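Local coordinates for protein oxaloacetate acetyl hydrolase (Cryphonectria parasitica, PDB 3M0J) that belongs to the phosphoenolpyruvate phosphomutase family of TIM-barrel proteins and holds 2,2-difluoro-3,3-dihydroxybutanedioic acid and manganese in this model, at residues Asp170-Leu175 with Gly195-Phe200. Residues are numbered along the deposited sequence; the frame is centred on the assembly and turned at random.
Sequences DALQSL and GLLEGF. With OAF (2,2-difluoro-3,3-dihydroxybutanedioic acid), chain B.
L172 and E198 face each other where two neighbouring parallel strands of the TIM barrel, 164-169 and 194-197, run out at their C-terminal ends, the end of the barrel that holds the ligand. Apolar contact comes first. L172, its CG swung opposite the backbone N (chi1 -176°), sends CD2 across to the other segment, where it lies 4.0 Å from L197 CD2, the two side chains crossing at about a right angle. L172 CD2 also meets the backbone beyond, 3.3 Å from G199 O and 4.1 Å from F200 CA. C180 of helix 177-189 packs on both leucines.

The acidic pair lies on the ligand side. D170 and E198 run side by side in the same direction, their carboxylate planes turned 55° apart, and D170 OD1 sits 3.3 Å from E198 CG. D170 OD1 and E198 OE2 are 4.4 Å apart; D170 OD2 makes a salt bridge to R168 and D170 OD1 one to K137. E198 OE1 is hydrogen-bonded to N221; a bend at chi2 (84°) turns the carboxylate toward the bound OAF.

No direct hydrogen bond joins the segments, but a water does: it accepts from L172 N at 3.1 Å and donates to E198 O at 2.6 Å.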
ATOM      1  N   ASP A 170     -29.975   1.939  -1.650  1.00 10.59           N
ATOM      2  CA  ASP A 170     -30.143   0.749  -2.467  1.00 13.50           C
ATOM      3  C   ASP A 170     -31.435   0.019  -2.122  1.00 17.80           C
ATOM      4  O   ASP A 170     -31.595  -1.152  -2.458  1.00 18.38           O
ATOM      5  CB  ASP A 170     -28.949  -0.158  -2.216  1.00 11.70           C
ATOM      6  CG  ASP A 170     -27.740   0.284  -3.001  1.00 13.13           C
ATOM      7  OD1 ASP A 170     -27.701  -0.023  -4.201  1.00 15.17           O
ATOM      8  OD2 ASP A 170     -26.864   0.969  -2.445  1.00 13.85           O
ATOM      9  N   ALA A 171     -32.349   0.716  -1.450  1.00 11.67           N
ATOM     10  CA  ALA A 171     -33.537   0.077  -0.884  1.00 14.07           C
ATOM     11  C   ALA A 171     -34.638  -0.229  -1.892  1.00 17.73           C
ATOM     12  O   ALA A 171     -35.568  -0.975  -1.583  1.00 19.48           O
ATOM     13  CB  ALA A 171     -34.095   0.925   0.251  1.00 15.60           C
ATOM     14  N   LEU A 172     -34.545   0.327  -3.093  1.00 16.48           N
ATOM     15  CA  LEU A 172     -35.625   0.150  -4.063  1.00 18.42           C
ATOM     16  C   LEU A 172     -35.864  -1.333  -4.330  1.00 21.59           C
ATOM     17  O   LEU A 172     -37.000  -1.813  -4.254  1.00 23.55           O
ATOM     18  CB  LEU A 172     -35.336   0.906  -5.362  1.00 17.43           C
ATOM     19  CG  LEU A 172     -36.451   0.858  -6.409  1.00 22.36           C
ATOM     20  CD1 LEU A 172     -37.739   1.399  -5.819  1.00 29.07           C
ATOM     21  CD2 LEU A 172     -36.067   1.625  -7.665  1.00 22.09           C
ATOM     22  N   GLN A 173     -34.795  -2.063  -4.633  1.00 19.10           N
ATOM     23  CA  GLN A 173     -34.914  -3.471  -5.014  1.00 20.64           C
ATOM     24  C   GLN A 173     -35.738  -4.284  -4.017  1.00 24.21           C
ATOM     25  O   GLN A 173     -36.605  -5.056  -4.416  1.00 33.19           O
ATOM     26  CB  GLN A 173     -33.524  -4.105  -5.199  1.00 19.18           C
ATOM     27  CG  GLN A 173     -33.541  -5.518  -5.797  1.00 22.04           C
ATOM     28  CD  GLN A 173     -32.141  -6.112  -5.899  1.00 26.85           C
ATOM     29  OE1 GLN A 173     -31.338  -5.698  -6.734  1.00 29.26           O
ATOM     30  NE2 GLN A 173     -31.842  -7.075  -5.037  1.00 23.32           N
ATOM     31  N   SER A 174     -35.472  -4.112  -2.723  1.00 18.89           N
ATOM     32  CA  SER A 174     -36.081  -4.969  -1.706  1.00 22.37           C
ATOM     33  C   SER A 174     -37.235  -4.332  -0.941  1.00 25.71           C
ATOM     34  O   SER A 174     -38.123  -5.042  -0.471  1.00 30.01           O
ATOM     35  CB  SER A 174     -35.026  -5.482  -0.714  1.00 23.34           C
ATOM     36  OG  SER A 174     -34.477  -4.429   0.072  1.00 20.00           O
ATOM     37  N   LEU A 175     -37.232  -3.005  -0.818  1.00 20.97           N
ATOM     38  CA  LEU A 175     -38.207  -2.315   0.032  1.00 21.55           C
ATOM     39  C   LEU A 175     -39.125  -1.339  -0.695  1.00 25.55           C
ATOM     40  O   LEU A 175     -40.119  -0.885  -0.132  1.00 26.17           O
ATOM     41  CB  LEU A 175     -37.504  -1.577   1.177  1.00 19.72           C
ATOM     42  CG  LEU A 175     -36.650  -2.445   2.098  1.00 22.13           C
ATOM     43  CD1 LEU A 175     -36.037  -1.618   3.225  1.00 18.43           C
ATOM     44  CD2 LEU A 175     -37.498  -3.581   2.669  1.00 31.06           C
ATOM     45  N   GLY A 195     -28.781  13.488  -2.697  1.00 11.90           N
ATOM     46  CA  GLY A 195     -29.347  12.161  -2.551  1.00 11.99           C
ATOM     47  C   GLY A 195     -29.137  11.374  -3.822  1.00 11.58           C
ATOM     48  O   GLY A 195     -29.074  11.949  -4.905  1.00 13.96           O
ATOM     49  N   LEU A 196     -29.017  10.058  -3.687  1.00 15.28           N
ATOM     50  CA  LEU A 196     -28.883   9.178  -4.837  1.00 10.12           C
ATOM     51  C   LEU A 196     -29.806   7.992  -4.640  1.00 17.07           C
ATOM     52  O   LEU A 196     -29.559   7.137  -3.779  1.00 16.85           O
ATOM     53  CB  LEU A 196     -27.431   8.719  -4.998  1.00 10.31           C
ATOM     54  CG  LEU A 196     -27.075   7.493  -5.851  1.00 13.08           C
ATOM     55  CD1 LEU A 196     -27.787   7.413  -7.186  1.00 19.83           C
ATOM     56  CD2 LEU A 196     -25.564   7.426  -6.014  1.00 10.21           C
ATOM     57  N   LEU A 197     -30.894   7.955  -5.405  1.00 13.41           N
ATOM     58  CA  LEU A 197     -31.762   6.785  -5.415  1.00 12.51           C
ATOM     59  C   LEU A 197     -31.213   5.855  -6.487  1.00 13.71           C
ATOM     60  O   LEU A 197     -31.263   6.174  -7.678  1.00 12.90           O
ATOM     61  CB  LEU A 197     -33.235   7.170  -5.680  1.00 13.76           C
ATOM     62  CG  LEU A 197     -34.312   6.143  -5.268  1.00 15.59           C
ATOM     63  CD1 LEU A 197     -35.708   6.756  -5.265  1.00 17.80           C
ATOM     64  CD2 LEU A 197     -34.283   4.905  -6.166  1.00 20.40           C
ATOM     65  N   GLU A 198     -30.664   4.723  -6.059  1.00 12.95           N
ATOM     66  CA  GLU A 198     -29.946   3.813  -6.954  1.00 12.89           C
ATOM     67  C   GLU A 198     -30.914   2.935  -7.746  1.00 18.22           C
ATOM     68  O   GLU A 198     -31.924   2.452  -7.209  1.00 18.39           O
ATOM     69  CB  GLU A 198     -28.988   2.932  -6.151  1.00 12.08           C
ATOM     70  CG  GLU A 198     -28.469   1.723  -6.893  1.00 16.28           C
ATOM     71  CD  GLU A 198     -27.271   2.020  -7.760  1.00 17.97           C
ATOM     72  OE1 GLU A 198     -26.878   3.212  -7.893  1.00 19.03           O
ATOM     73  OE2 GLU A 198     -26.706   1.045  -8.319  1.00 21.09           O
ATOM     74  N   GLY A 199     -30.601   2.737  -9.024  1.00 16.42           N
ATOM     75  CA  GLY A 199     -31.301   1.763  -9.843  1.00 15.59           C
ATOM     76  C   GLY A 199     -32.768   2.019 -10.106  1.00 18.23           C
ATOM     77  O   GLY A 199     -33.603   1.152  -9.860  1.00 22.38           O
ATOM     78  N   PHE A 200     -33.091   3.194 -10.634  1.00 17.09           N
ATOM     79  CA  PHE A 200     -34.478   3.484 -10.996  1.00 20.65           C
ATOM     80  C   PHE A 200     -34.982   2.386 -11.926  1.00 25.22           C
ATOM     81  O   PHE A 200     -34.218   1.812 -12.697  1.00 23.98           O
ATOM     82  CB  PHE A 200     -34.599   4.838 -11.694  1.00 20.35           C
ATOM     83  CG  PHE A 200     -34.424   6.012 -10.787  1.00 19.90           C
ATOM     84  CD1 PHE A 200     -35.322   6.253  -9.770  1.00 17.48           C
ATOM     85  CD2 PHE A 200     -33.367   6.886 -10.963  1.00 18.63           C
ATOM     86  CE1 PHE A 200     -35.164   7.347  -8.930  1.00 19.55           C
ATOM     87  CE2 PHE A 200     -33.204   7.983 -10.134  1.00 17.65           C
ATOM     88  CZ  PHE A 200     -34.108   8.210  -9.119  1.00 19.28           C
TER
HETATM   89  O2  OAF B 501     -19.539   2.267  -9.998  1.00 12.23           O
HETATM   90  C1  OAF B 501     -19.957   1.945  -8.929  1.00 11.49           C
HETATM   91  O1  OAF B 501     -19.140   1.271  -8.031  1.00 10.27           O
HETATM   92  C2  OAF B 501     -21.448   2.057  -8.599  1.00 17.37           C
HETATM   93  O4  OAF B 501     -21.967   3.273  -9.098  1.00 15.12           O
HETATM   94  O3  OAF B 501     -21.620   2.056  -7.208  1.00 12.73           O
HETATM   95  C3  OAF B 501     -22.126   0.830  -9.261  1.00 23.13           C
HETATM   96  F1  OAF B 501     -22.287   1.066 -10.600  1.00 22.57           F
HETATM   97  F2  OAF B 501     -21.394  -0.312  -9.112  1.00 20.90           F
HETATM   98  C4  OAF B 501     -23.471   0.584  -8.593  1.00 18.97           C
HETATM   99  O5  OAF B 501     -23.553  -0.156  -7.662  1.00 15.74           O
HETATM  100  O6  OAF B 501     -24.596   1.134  -9.204  1.00 20.65           O
HETATM  101  O   HOH W   1     -32.392   1.971  -4.652  1.00 13.10           O